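Long-range contacts in hydrophilic protein, virA protein (PDB 3BO6), which acts as a phosphothreonine lyase effector of the SpvC family, probably removing phosphate from phosphothreonine of host MAP kinases by beta-elimination: residues R24-S29 with S148-H153; G54-S59 with H69-Q74; R90-Q95 with G170-Q175; V189-E194 with Q207-E212. All blocks are in the same frame, centred on the assembly; numbering follows the deposited sequence. Where two conformers were deposited one is given.

Contact 1: residues R24-S29 with S148-H153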
loop_
_atom_site.group_PDB
_atom_site.type_symbol
_atom_site.label_atom_id
_atom_site.label_comp_id
_atom_site.label_asym_id
_atom_site.label_seq_id
_atom_site.Cartn_x
_atom_site.Cartn_y
_atom_site.Cartn_z
ATOM N N ARG A 24 17.122 11.499 0.514
ATOM C CA ARG A 24 17.703 11.748 1.832
ATOM C C ARG A 24 17.806 13.236 2.164
ATOM O O ARG A 24 17.910 13.599 3.334
ATOM C CB ARG A 24 19.072 11.063 1.968
ATOM C CG ARG A 24 19.533 10.898 3.419
ATOM C CD ARG A 24 20.743 9.978 3.552
ATOM N NE ARG A 24 21.664 10.173 2.447
ATOM C CZ ARG A 24 22.887 10.678 2.554
ATOM N NH1 ARG A 24 23.621 10.822 1.466
ATOM N NH2 ARG A 24 23.377 11.019 3.739
ATOM N N GLN A 25 17.773 14.088 1.141
ATOM C CA GLN A 25 17.855 15.541 1.349
ATOM C C GLN A 25 16.494 16.196 1.593
ATOM O O GLN A 25 16.428 17.368 1.957
ATOM C CB GLN A 25 18.530 16.224 0.161
ATOM C CG GLN A 25 19.980 15.797 -0.059
ATOM C CD GLN A 25 20.596 16.439 -1.285
ATOM O OE1 GLN A 25 20.430 15.955 -2.407
ATOM N NE2 GLN A 25 21.319 17.528 -1.078
ATOM N N MET A 26 15.410 15.451 1.407
ATOM C CA MET A 26 14.064 16.027 1.508
ATOM C C MET A 26 13.534 16.016 2.940
ATOM O O MET A 26 13.767 15.074 3.689
ATOM C CB MET A 26 13.104 15.275 0.599
ATOM C CG MET A 26 13.475 15.379 -0.866
ATOM S SD MET A 26 12.463 14.316 -1.893
ATOM C CE MET A 26 13.250 14.658 -3.463
ATOM N N PRO A 27 12.808 17.073 3.324
ATOM C CA PRO A 27 12.269 17.116 4.686
ATOM C C PRO A 27 10.989 16.285 4.819
ATOM O O PRO A 27 10.450 15.784 3.816
ATOM C CB PRO A 27 11.973 18.605 4.892
ATOM C CG PRO A 27 11.656 19.112 3.533
ATOM C CD PRO A 27 12.480 18.280 2.547
ATOM N N MET A 28 10.505 16.133 6.047
ATOM C CA MET A 28 9.317 15.322 6.296
ATOM C C MET A 28 8.178 15.759 5.405
ATOM O O MET A 28 8.010 16.953 5.110
ATOM C CB MET A 28 8.875 15.430 7.760
ATOM C CG MET A 28 9.844 14.833 8.757
ATOM S SD MET A 28 9.248 15.071 10.433
ATOM C CE MET A 28 7.816 14.001 10.428
ATOM N N SER A 29 7.370 14.788 4.995
ATOM C CA SER A 29 6.124 15.077 4.288
ATOM C C SER A 29 5.083 15.639 5.248
ATOM O O SER A 29 5.237 15.575 6.474
ATOM C CB SER A 29 5.595 13.825 3.582
ATOM O OG SER A 29 6.549 13.369 2.651
ATOM N N SER A 148 9.409 9.623 -9.681
ATOM C CA SER A 148 10.258 10.753 -9.318
ATOM C C SER A 148 10.792 10.592 -7.892
ATOM O O SER A 148 10.186 9.891 -7.077
ATOM C CB SER A 148 9.476 12.071 -9.425
ATOM O OG SER A 148 8.497 12.178 -8.405
ATOM N N ALA A 149 11.911 11.246 -7.581
ATOM C CA ALA A 149 12.431 11.225 -6.213
ATOM C C ALA A 149 11.414 11.759 -5.206
ATOM O O ALA A 149 11.250 11.192 -4.120
ATOM C CB ALA A 149 13.734 11.988 -6.111
ATOM N N SER A 150 10.707 12.825 -5.568
ATOM C CA SER A 150 9.693 13.405 -4.690
ATOM C C SER A 150 8.597 12.392 -4.366
ATOM O O SER A 150 8.180 12.245 -3.218
ATOM C CB SER A 150 9.068 14.653 -5.326
ATOM O OG SER A 150 9.953 15.759 -5.271
ATOM N N SER A 151 8.111 11.698 -5.387
ATOM C CA SER A 151 7.033 10.727 -5.171
ATOM C C SER A 151 7.510 9.520 -4.336
ATOM O O SER A 151 6.797 9.038 -3.453
ATOM C CB SER A 151 6.448 10.262 -6.504
ATOM O OG SER A 151 5.246 9.534 -6.294
ATOM N N LEU A 152 8.704 9.021 -4.625
ATOM C CA LEU A 152 9.296 7.973 -3.806
ATOM C C LEU A 152 9.391 8.413 -2.335
ATOM O O LEU A 152 9.002 7.660 -1.434
ATOM C CB LEU A 152 10.677 7.586 -4.352
ATOM C CG LEU A 152 10.612 6.871 -5.708
ATOM C CD1 LEU A 152 11.961 6.941 -6.413
ATOM C CD2 LEU A 152 10.131 5.423 -5.545
ATOM N N HIS A 153 9.897 9.625 -2.096
ATOM C CA HIS A 153 10.017 10.135 -0.730
ATOM C C HIS A 153 8.639 10.213 -0.051
ATOM O O HIS A 153 8.476 9.800 1.098
ATOM C CB HIS A 153 10.690 11.517 -0.751
ATOM C CG HIS A 153 10.751 12.179 0.586
ATOM N ND1 HIS A 153 11.542 11.716 1.624
ATOM C CD2 HIS A 153 10.133 13.287 1.056
ATOM C CE1 HIS A 153 11.396 12.510 2.667
ATOM N NE2 HIS A 153 10.541 13.469 2.354
#

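Contact 2: residues G54-S59 with H69-Q74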
loop_
_atom_site.group_PDB
_atom_site.type_symbol
_atom_site.label_atom_id
_atom_site.label_comp_id
_atom_site.label_asym_id
_atom_site.label_seq_id
_atom_site.Cartn_x
_atom_site.Cartn_y
_atom_site.Cartn_z
ATOM N N GLY A 54 -13.233 12.356 -2.782
ATOM C CA GLY A 54 -12.753 12.170 -4.145
ATOM C C GLY A 54 -12.345 10.750 -4.505
ATOM O O GLY A 54 -11.873 10.507 -5.621
ATOM N N PHE A 55 -12.538 9.811 -3.575
ATOM C CA PHE A 55 -12.308 8.393 -3.837
ATOM C C PHE A 55 -13.651 7.720 -4.160
ATOM O O PHE A 55 -14.626 7.881 -3.421
ATOM C CB PHE A 55 -11.671 7.712 -2.607
ATOM C CG PHE A 55 -10.201 7.993 -2.424
ATOM C CD1 PHE A 55 -9.760 9.189 -1.865
ATOM C CD2 PHE A 55 -9.251 7.050 -2.797
ATOM C CE1 PHE A 55 -8.393 9.429 -1.699
ATOM C CE2 PHE A 55 -7.906 7.282 -2.625
ATOM C CZ PHE A 55 -7.467 8.467 -2.087
ATOM N N GLN A 56 -13.708 7.003 -5.277
ATOM C CA GLN A 56 -14.838 6.139 -5.595
ATOM C C GLN A 56 -14.759 4.891 -4.732
ATOM O O GLN A 56 -13.694 4.275 -4.630
ATOM C CB GLN A 56 -14.783 5.745 -7.070
ATOM C CG GLN A 56 -14.821 6.933 -8.029
ATOM C CD GLN A 56 -14.849 6.529 -9.495
ATOM O OE1 GLN A 56 -14.975 7.370 -10.380
ATOM N NE2 GLN A 56 -14.739 5.236 -9.753
ATOM N N LEU A 57 -15.878 4.513 -4.112
ATOM C CA LEU A 57 -15.920 3.351 -3.236
ATOM C C LEU A 57 -16.802 2.257 -3.825
ATOM O O LEU A 57 -17.861 2.547 -4.389
ATOM C CB LEU A 57 -16.466 3.730 -1.863
ATOM C CG LEU A 57 -15.915 5.000 -1.212
ATOM C CD1 LEU A 57 -16.614 5.243 0.128
ATOM C CD2 LEU A 57 -14.410 4.859 -1.006
ATOM N N GLU A 58 -16.393 1.004 -3.649
ATOM C CA GLU A 58 -17.157 -0.130 -4.171
ATOM C C GLU A 58 -17.117 -1.292 -3.205
ATOM O O GLU A 58 -16.059 -1.637 -2.682
ATOM C CB GLU A 58 -16.583 -0.577 -5.516
ATOM C CG GLU A 58 -16.505 0.522 -6.556
ATOM C CD GLU A 58 -15.494 0.215 -7.640
ATOM O OE1 GLU A 58 -15.636 0.754 -8.757
ATOM O OE2 GLU A 58 -14.558 -0.570 -7.376
ATOM N N SER A 59 -18.268 -1.907 -2.975
ATOM C CA SER A 59 -18.320 -3.132 -2.190
ATOM C C SER A 59 -19.599 -3.917 -2.495
ATOM O O SER A 59 -20.640 -3.663 -1.893
ATOM C CB SER A 59 -18.259 -2.814 -0.696
ATOM O OG SER A 59 -18.241 -3.999 0.075
ATOM N N HIS A 69 -10.700 4.108 -4.979
ATOM C CA HIS A 69 -9.765 4.636 -5.964
ATOM C C HIS A 69 -10.137 6.055 -6.338
ATOM O O HIS A 69 -11.302 6.366 -6.488
ATOM C CB HIS A 69 -9.644 3.755 -7.198
ATOM C CG HIS A 69 -10.853 3.762 -8.066
ATOM N ND1 HIS A 69 -11.886 2.867 -7.904
ATOM C CD2 HIS A 69 -11.193 4.550 -9.114
ATOM C CE1 HIS A 69 -12.817 3.105 -8.812
ATOM N NE2 HIS A 69 -12.419 4.119 -9.560
ATOM N N ARG A 70 -9.143 6.916 -6.504
ATOM C CA ARG A 70 -9.414 8.298 -6.875
ATOM C C ARG A 70 -10.086 8.397 -8.231
ATOM O O ARG A 70 -9.658 7.768 -9.200
ATOM C CB ARG A 70 -8.116 9.096 -6.930
ATOM C CG ARG A 70 -7.549 9.441 -5.575
ATOM C CD ARG A 70 -6.374 10.387 -5.710
ATOM N NE ARG A 70 -6.006 11.002 -4.439
ATOM C CZ ARG A 70 -4.809 10.885 -3.867
ATOM N NH1 ARG A 70 -3.866 10.149 -4.434
ATOM N NH2 ARG A 70 -4.566 11.497 -2.713
ATOM N N GLU A 71 -11.144 9.201 -8.295
ATOM C CA GLU A 71 -11.786 9.512 -9.549
ATOM C C GLU A 71 -10.781 10.198 -10.464
ATOM O O GLU A 71 -10.757 9.948 -11.668
ATOM C CB GLU A 71 -12.993 10.405 -9.278
ATOM C CG GLU A 71 -13.772 10.804 -10.497
ATOM C CD GLU A 71 -14.987 11.617 -10.119
ATOM O OE1 GLU A 71 -15.745 11.187 -9.225
ATOM O OE2 GLU A 71 -15.177 12.686 -10.701
ATOM N N ASN A 72 -9.956 11.064 -9.881
ATOM C CA ASN A 72 -8.883 11.742 -10.614
ATOM C C ASN A 72 -7.531 11.375 -10.001
ATOM O O ASN A 72 -7.132 11.937 -8.978
ATOM C CB ASN A 72 -9.083 13.263 -10.599
ATOM C CG ASN A 72 -10.216 13.705 -11.498
ATOM O OD1 ASN A 72 -10.169 13.508 -12.712
ATOM N ND2 ASN A 72 -11.232 14.308 -10.908
ATOM N N PRO A 73 -6.828 10.417 -10.615
ATOM C CA PRO A 73 -5.591 9.944 -9.985
ATOM C C PRO A 73 -4.510 11.019 -9.938
ATOM O O PRO A 73 -4.403 11.842 -10.851
ATOM C CB PRO A 73 -5.143 8.804 -10.908
ATOM C CG PRO A 73 -6.376 8.377 -11.627
ATOM C CD PRO A 73 -7.181 9.630 -11.808
ATOM N N GLN A 74 -3.735 11.026 -8.860
ATOM C CA GLN A 74 -2.579 11.903 -8.760
ATOM C C GLN A 74 -1.338 11.333 -9.452
ATOM O O GLN A 74 -0.465 12.085 -9.874
ATOM C CB GLN A 74 -2.270 12.191 -7.292
ATOM C CG GLN A 74 -3.322 13.060 -6.633
ATOM C CD GLN A 74 -3.261 14.488 -7.122
ATOM O OE1 GLN A 74 -4.265 15.053 -7.547
ATOM N NE2 GLN A 74 -2.075 15.074 -7.078
HETATM O O HOH W 1 -10.330 12.096 -7.184
HETATM O O HOH W 2 -13.433 1.803 -6.071
#

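Contact 3: residues R90-Q95 with G170-Q175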
loop_
_atom_site.group_PDB
_atom_site.type_symbol
_atom_site.label_atom_id
_atom_site.label_comp_id
_atom_site.label_asym_id
_atom_site.label_seq_id
_atom_site.Cartn_x
_atom_site.Cartn_y
_atom_site.Cartn_z
ATOM N N ARG A 90 -6.444 -9.974 13.425
ATOM C CA ARG A 90 -7.672 -10.273 12.684
ATOM C C ARG A 90 -8.929 -9.588 13.224
ATOM O O ARG A 90 -9.740 -9.099 12.456
ATOM C CB ARG A 90 -7.883 -11.788 12.624
ATOM C CG ARG A 90 -9.132 -12.242 11.850
ATOM C CD ARG A 90 -9.194 -13.770 11.707
ATOM N NE ARG A 90 -9.166 -14.457 13.000
ATOM C CZ ARG A 90 -8.833 -15.735 13.154
ATOM N NH1 ARG A 90 -8.507 -16.471 12.094
ATOM N NH2 ARG A 90 -8.835 -16.284 14.361
ATOM N N GLU A 91 -9.082 -9.545 14.542
ATOM C CA GLU A 91 -10.285 -8.967 15.145
ATOM C C GLU A 91 -10.277 -7.431 15.230
ATOM O O GLU A 91 -11.263 -6.816 15.662
ATOM C CB GLU A 91 -10.522 -9.586 16.535
ATOM C CG GLU A 91 -11.092 -11.017 16.504
ATOM C CD GLU A 91 -10.059 -12.084 16.158
ATOM O OE1 GLU A 91 -8.956 -12.059 16.733
ATOM O OE2 GLU A 91 -10.358 -12.962 15.314
ATOM N N GLN A 92 -9.167 -6.814 14.821
ATOM C CA GLN A 92 -8.990 -5.363 14.953
ATOM C C GLN A 92 -9.091 -4.586 13.626
ATOM O O GLN A 92 -8.782 -3.403 13.575
ATOM C CB GLN A 92 -7.653 -5.052 15.650
ATOM C CG GLN A 92 -7.609 -5.545 17.101
ATOM C CD GLN A 92 -6.271 -5.330 17.776
ATOM O OE1 GLN A 92 -5.380 -4.710 17.215
ATOM N NE2 GLN A 92 -6.118 -5.874 18.979
ATOM N N VAL A 93 -9.542 -5.235 12.561
ATOM C CA VAL A 93 -9.630 -4.539 11.278
ATOM C C VAL A 93 -10.494 -3.264 11.297
ATOM O O VAL A 93 -10.079 -2.239 10.784
ATOM C CB VAL A 93 -10.015 -5.504 10.136
ATOM C CG1 VAL A 93 -10.190 -4.748 8.846
ATOM C CG2 VAL A 93 -8.932 -6.561 9.980
ATOM N N PRO A 94 -11.703 -3.309 11.890
ATOM C CA PRO A 94 -12.475 -2.063 11.909
ATOM C C PRO A 94 -11.752 -0.931 12.651
ATOM O O PRO A 94 -11.804 0.213 12.201
ATOM C CB PRO A 94 -13.779 -2.467 12.624
ATOM C CG PRO A 94 -13.909 -3.901 12.342
ATOM C CD PRO A 94 -12.496 -4.446 12.381
ATOM N N GLN A 95 -11.095 -1.238 13.771
ATOM C CA GLN A 95 -10.327 -0.239 14.504
ATOM C C GLN A 95 -9.128 0.267 13.696
ATOM O O GLN A 95 -8.791 1.449 13.743
ATOM C CB GLN A 95 -9.828 -0.801 15.843
ATOM C CG GLN A 95 -10.910 -1.197 16.813
ATOM C CD GLN A 95 -11.217 -2.678 16.760
ATOM O OE1 GLN A 95 -11.565 -3.217 15.713
ATOM N NE2 GLN A 95 -11.087 -3.348 17.902
ATOM N N GLY A 170 -2.966 2.028 19.087
ATOM C CA GLY A 170 -3.118 0.802 19.851
ATOM C C GLY A 170 -3.434 -0.469 19.077
ATOM O O GLY A 170 -3.991 -1.406 19.626
ATOM N N LEU A 171 -3.077 -0.514 17.796
ATOM C CA LEU A 171 -3.331 -1.711 17.007
ATOM C C LEU A 171 -2.221 -2.730 17.215
ATOM O O LEU A 171 -1.054 -2.369 17.277
ATOM C CB LEU A 171 -3.406 -1.361 15.518
ATOM C CG LEU A 171 -4.738 -0.889 14.926
ATOM C CD1 LEU A 171 -5.843 -1.920 15.176
ATOM C CD2 LEU A 171 -5.146 0.499 15.438
ATOM N N MET A 172 -2.591 -4.000 17.325
ATOM C CA MET A 172 -1.611 -5.085 17.357
ATOM C C MET A 172 -1.303 -5.534 15.936
ATOM O O MET A 172 -2.204 -5.589 15.094
ATOM C CB MET A 172 -2.162 -6.271 18.149
ATOM C CG MET A 172 -2.081 -6.086 19.644
ATOM S SD MET A 172 -0.375 -5.812 20.136
ATOM C CE MET A 172 0.375 -7.328 19.541
ATOM N N PRO A 173 -0.030 -5.857 15.653
ATOM C CA PRO A 173 0.311 -6.414 14.337
ATOM C C PRO A 173 -0.378 -7.754 14.106
ATOM O O PRO A 173 -0.685 -8.470 15.071
ATOM C CB PRO A 173 1.820 -6.641 14.431
ATOM C CG PRO A 173 2.288 -5.578 15.422
ATOM C CD PRO A 173 1.173 -5.513 16.442
ATOM N N GLY A 174 -0.634 -8.068 12.843
ATOM C CA GLY A 174 -1.177 -9.359 12.462
ATOM C C GLY A 174 -0.092 -10.281 11.955
ATOM O O GLY A 174 1.098 -10.066 12.204
ATOM N N GLN A 175 -0.505 -11.328 11.250
ATOM C CA GLN A 175 0.441 -12.258 10.648
ATOM C C GLN A 175 0.810 -11.775 9.253
ATOM O O GLN A 175 -0.039 -11.764 8.370
ATOM C CB GLN A 175 -0.201 -13.639 10.541
ATOM C CG GLN A 175 -0.601 -14.252 11.869
ATOM C CD GLN A 175 -1.149 -15.658 11.700
ATOM O OE1 GLN A 175 -0.693 -16.412 10.837
ATOM N NE2 GLN A 175 -2.131 -16.017 12.521
#

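Contact 4: residues V189-E194 with Q207-E212. With SO4 (sulfate ion), chain C.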
loop_
_atom_site.group_PDB
_atom_site.type_symbol
_atom_site.label_atom_id
_atom_site.label_comp_id
_atom_site.label_asym_id
_atom_site.label_seq_id
_atom_site.Cartn_x
_atom_site.Cartn_y
_atom_site.Cartn_z
ATOM N N VAL A 189 3.498 -3.064 7.967
ATOM C CA VAL A 189 3.564 -2.999 6.517
ATOM C C VAL A 189 4.534 -4.029 5.941
ATOM O O VAL A 189 5.588 -4.325 6.532
ATOM C CB VAL A 189 3.968 -1.580 6.064
ATOM C CG1 VAL A 189 4.167 -1.523 4.555
ATOM C CG2 VAL A 189 2.914 -0.555 6.514
ATOM N N SER A 190 4.161 -4.583 4.790
ATOM C CA SER A 190 5.068 -5.443 4.021
ATOM C C SER A 190 4.890 -5.198 2.535
ATOM O O SER A 190 3.939 -4.518 2.122
ATOM C CB SER A 190 4.903 -6.924 4.385
ATOM O OG SER A 190 3.578 -7.365 4.125
ATOM N N TYR A 191 5.802 -5.733 1.734
ATOM C CA TYR A 191 5.879 -5.417 0.307
ATOM C C TYR A 191 6.039 -6.635 -0.591
ATOM O O TYR A 191 6.699 -7.608 -0.224
ATOM C CB TYR A 191 7.115 -4.543 0.096
ATOM C CG TYR A 191 7.533 -4.373 -1.363
ATOM C CD1 TYR A 191 6.907 -3.432 -2.178
ATOM C CD2 TYR A 191 8.546 -5.164 -1.915
ATOM C CE1 TYR A 191 7.305 -3.258 -3.505
ATOM C CE2 TYR A 191 8.929 -5.005 -3.244
ATOM C CZ TYR A 191 8.315 -4.052 -4.019
ATOM O OH TYR A 191 8.714 -3.888 -5.341
ATOM N N ARG A 192 5.458 -6.563 -1.780
ATOM C CA ARG A 192 5.917 -7.420 -2.876
ATOM C C ARG A 192 5.709 -6.726 -4.206
ATOM O O ARG A 192 4.993 -5.717 -4.300
ATOM C CB ARG A 192 5.284 -8.823 -2.878
ATOM C CG ARG A 192 3.863 -8.878 -3.396
ATOM C CD ARG A 192 3.275 -10.308 -3.326
ATOM N NE ARG A 192 2.058 -10.445 -4.143
ATOM C CZ ARG A 192 2.071 -10.791 -5.423
ATOM N NH1 ARG A 192 3.233 -11.055 -6.031
ATOM N NH2 ARG A 192 0.925 -10.880 -6.093
ATOM N N ASN A 193 6.377 -7.241 -5.235
ATOM C CA ASN A 193 6.139 -6.780 -6.596
ATOM C C ASN A 193 5.425 -7.830 -7.439
ATOM O O ASN A 193 5.909 -8.948 -7.580
ATOM C CB ASN A 193 7.449 -6.368 -7.275
ATOM C CG ASN A 193 7.210 -5.850 -8.676
ATOM O OD1 ASN A 193 6.968 -6.641 -9.594
ATOM N ND2 ASN A 193 7.202 -4.535 -8.843
ATOM N N GLU A 194 4.286 -7.461 -8.016
ATOM C CA GLU A 194 3.435 -8.413 -8.749
ATOM C C GLU A 194 4.087 -9.018 -9.977
ATOM O O GLU A 194 3.750 -10.134 -10.362
ATOM C CB GLU A 194 2.165 -7.721 -9.250
ATOM C CG GLU A 194 1.202 -7.351 -8.199
ATOM C CD GLU A 194 -0.173 -7.044 -8.766
ATOM O OE1 GLU A 194 -1.004 -6.540 -8.002
ATOM O OE2 GLU A 194 -0.404 -7.287 -9.971
ATOM N N GLN A 207 14.749 -13.130 -1.193
ATOM C CA GLN A 207 15.954 -12.407 -1.575
ATOM C C GLN A 207 15.708 -11.550 -2.816
ATOM O O GLN A 207 16.124 -10.382 -2.866
ATOM C CB GLN A 207 17.122 -13.368 -1.786
ATOM C CG GLN A 207 18.447 -12.654 -2.010
ATOM C CD GLN A 207 18.813 -11.736 -0.864
ATOM O OE1 GLN A 207 18.390 -11.940 0.275
ATOM N NE2 GLN A 207 19.605 -10.709 -1.161
ATOM N N ALA A 208 15.002 -12.107 -3.797
ATOM C CA ALA A 208 14.664 -11.350 -4.996
ATOM C C ALA A 208 13.864 -10.104 -4.631
ATOM O O ALA A 208 14.119 -9.003 -5.156
ATOM C CB ALA A 208 13.894 -12.208 -5.990
ATOM N N LEU A 209 12.891 -10.250 -3.728
ATOM C CA LEU A 209 12.101 -9.088 -3.352
ATOM C C LEU A 209 12.914 -8.048 -2.594
ATOM O O LEU A 209 12.751 -6.850 -2.812
ATOM C CB LEU A 209 10.862 -9.487 -2.540
ATOM C CG LEU A 209 9.722 -10.142 -3.332
ATOM C CD1 LEU A 209 8.639 -10.664 -2.385
ATOM C CD2 LEU A 209 9.118 -9.169 -4.352
ATOM N N ARG A 210 13.808 -8.496 -1.708
ATOM C CA ARG A 210 14.669 -7.551 -0.964
ATOM C C ARG A 210 15.602 -6.785 -1.908
ATOM O O ARG A 210 16.074 -5.694 -1.579
ATOM C CB ARG A 210 15.505 -8.279 0.094
ATOM C CG ARG A 210 14.735 -8.760 1.324
ATOM C CD ARG A 210 15.705 -9.293 2.382
ATOM N NE ARG A 210 16.254 -10.590 2.004
ATOM C CZ ARG A 210 15.795 -11.750 2.464
ATOM N NH1 ARG A 210 16.343 -12.892 2.067
ATOM N NH2 ARG A 210 14.794 -11.762 3.331
ATOM N N GLU A 211 15.862 -7.364 -3.076
ATOM C CA GLU A 211 16.676 -6.715 -4.099
ATOM C C GLU A 211 15.907 -5.806 -5.066
ATOM O O GLU A 211 16.518 -5.137 -5.892
ATOM C CB GLU A 211 17.525 -7.749 -4.860
ATOM C CG GLU A 211 18.505 -8.467 -3.932
ATOM C CD GLU A 211 19.408 -9.460 -4.635
ATOM O OE1 GLU A 211 19.350 -9.576 -5.876
ATOM O OE2 GLU A 211 20.177 -10.123 -3.919
ATOM N N GLU A 212 14.577 -5.773 -4.981
ATOM C CA GLU A 212 13.810 -4.864 -5.827
ATOM C C GLU A 212 14.233 -3.430 -5.572
ATOM O O GLU A 212 14.190 -2.965 -4.439
ATOM C CB GLU A 212 12.316 -4.985 -5.514
ATOM C CG GLU A 212 11.655 -6.236 -6.097
ATOM C CD GLU A 212 11.377 -6.123 -7.597
ATOM O OE1 GLU A 212 11.274 -4.991 -8.123
ATOM O OE2 GLU A 212 11.222 -7.184 -8.248
HETATM S S SO4 C . -1.633 -9.992 -3.328
HETATM O O1 SO4 C . -0.364 -10.281 -2.629
HETATM O O2 SO4 C . -1.400 -9.897 -4.762
HETATM O O3 SO4 C . -2.571 -11.067 -3.063
HETATM O O4 SO4 C . -2.173 -8.713 -2.862
#

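Contact 1: residues R24-S29 with S148-H153
The one direct polar bond between these segments is donated by the imidazole of His153: NE2 gives its N-H to the backbone O of Pro27 at 2.7 Å. The donor stands above the carbonyl plane, 41° out of it, while the oxygen lies at the ring edge. Histidine suits this place because its far nitrogen can span from helix to loop. His153 CG lies anti to the backbone N (chi1 175°), which swings the ring out from the helix to the loop carbonyl. Ser29 OG comes obliquely near the same ring, but its hydrogen bond goes to Asn154.

Segment 148-153 is the N-terminal turn of helix 149-168. Ser148 is its N-cap, its OG accepting from Ser151 N at 3.1 Å and also bonding Asp141. The loop 24-29 lies against this first turn.

Apolar contact belongs to Met26, whose extended chain runs past His153 in the opposite direction. Met26 CB sits over the ring face, 3.6 Å from the His153 ring centroid, a CH-pi contact. Met26 SD follows, 3.5 Å from His153 CB and oblique to the ring. Met26 CE ends the flexible thioether 3.8 Å from Ala149 CB, the short alanine letting the methyl approach the helix.

Contact 2: residues G54-S59 with H69-Q74
Gly54 O is gripped from several directions: Glu71 N donates to it at 3.1 Å, water 1 donates at 2.7 Å, and the CA-H of Arg70 makes a longer contact. Water 1 accepts in turn from Asn72 N, which links the carbonyl to the loop that follows the strand. Glycine fits here because, at phi 81° and psi 4°, a beta carbon would press on the preceding carbonyl oxygen.

Two residues further along, Gln56 N donates to His69 O at 2.8 Å and His69 N returns a bond to Gln56 O at 3.0 Å, the antiparallel hydrogen-bonded pair. On the face of the sheet that these two share, Gln56 CB lies over the His69 ring, 4.0 Å from its centroid, and Glu58 OE1 comes to the ring edge. Water 2 bridges Gln56 O and His69 ND1.

Phe55 and Arg70, the non-hydrogen-bonded pair, point side by side from the other face. Arg70 CG rests on the Phe55 ring, 3.8 Å from the ring centroid, while Phe55 CZ covers one face of the guanidinium, whose plane is turned 37° from the ring. Arginine's long extended chain can thus pack on an aromatic and still deliver its charge to Asp112. This pairing is that of a beta hairpin, strands 55-59 and 65-70, within the antiparallel sheet.

Contact 3: residues R90-Q95 with G170-Q175
At the start of helix 93-104, Gln92 in the N-cap position reaches across to Leu171 and Met172, in the loop that leaves helix 149-168. Its side-chain OE1 accepts from Met172 N at 2.9 Å. The bond is nearly straight, 171° at the hydrogen, and arrives in the plane of the amide on a lone pair of OE1. Glutamine is well suited: with CG beside the backbone N (chi1 -65°) and the chain extended beyond, the carboxamide spans the gap between two backbones.

The loop begins at Gly170, the positive-phi residue of a Schellman motif that closes the preceding helix. Positive phi favours glycine, and the chain then straightens to run alongside residues 87-92, with backbone bonds from Met172 to Gln89 and from Gly174 to Ser87.

Leu171 supplies the apolar part of the contact. Its CD1 meets the aliphatic part of Gln92, 3.6 Å from CB, and also lies 3.5 Å from Gln92 OE1. The same methyl is 4.2 Å from Gln95 CB, one turn further into the helix. Leucine thus gives a methyl to both neighbours and also packs on the short Ala96 and Ala99. Met172 CB lies beside Gln92 OE1, at 3.7 Å.

Contact 4: residues V189-E194 with Q207-E212
Strand 189-193 passes the end of helix 206-210 with the CA atoms of Arg192 and Leu209 6.4 Å apart, and side chains rather than backbone bonds join them. Leu209 points its side chain at the strand. Its CD2 lies 3.5 Å from Asn193 N, a buried amide with no partner in the model, and its CD1 touches Arg192 CB at 3.9 Å. Leucine suits the apolar side of this contact, its two methyls lying against Arg192 and Asn193, though a methyl cannot satisfy the amide it covers.

Glu212, the N-cap residue of helix 213-219, bends at chi2 (-77°) and crosses two strand side chains. Its CB is 3.8 Å from Tyr191 OH, although that hydroxyl bonds to Asp82. The carboxylate stacks with the Asn193 amide, their planes 2° apart, and Glu212 CD lies 3.9 Å from Asn193 CB. Neither polar end depends on this stack: Glu212 forms a salt bridge with Arg196, and Asn193 bonds Leu195 N, Asp82 and Ala80 O.

Arg192 turns its end away from the helix. Its guanidinium holds a sulfate side-on, NE to O1 and NH2 to O2, each 2.9 Å long and 166° at the hydrogen, so two oxygens meet one edge of the flat group. Ser197 OG bonds the remaining nitrogen, NH1, and should help fix its rotation. Lys83, His85, Arg127 and Arg199 complete the anion site. The sulfate is probably from the crystallisation liquor; its basic surroundings are consistent with the phosphate pocket of a phosphothreonine lyase.

How the contacts relate
From the N terminus, contact 1 joins the loop after helix 16-24 to the start of helix 149-168, closing a loop of more than a hundred residues. Contact 2, a short hairpin closure at one side of the antiparallel sheet, falls wholly within it. Contact 3 starts inside the same loop at residues 90-95 but finds its partner beyond helix 149-168, so contacts 1 and 3 cross: they tie down regions at the two ends of that helix. Contact 4 opens after all the others have closed, joining the edge strand 189-193 to the C-terminal helices. Contacts 2 and 4 reach the same sheet on opposite sides of the chain's centre, their centres about 26 Å apart.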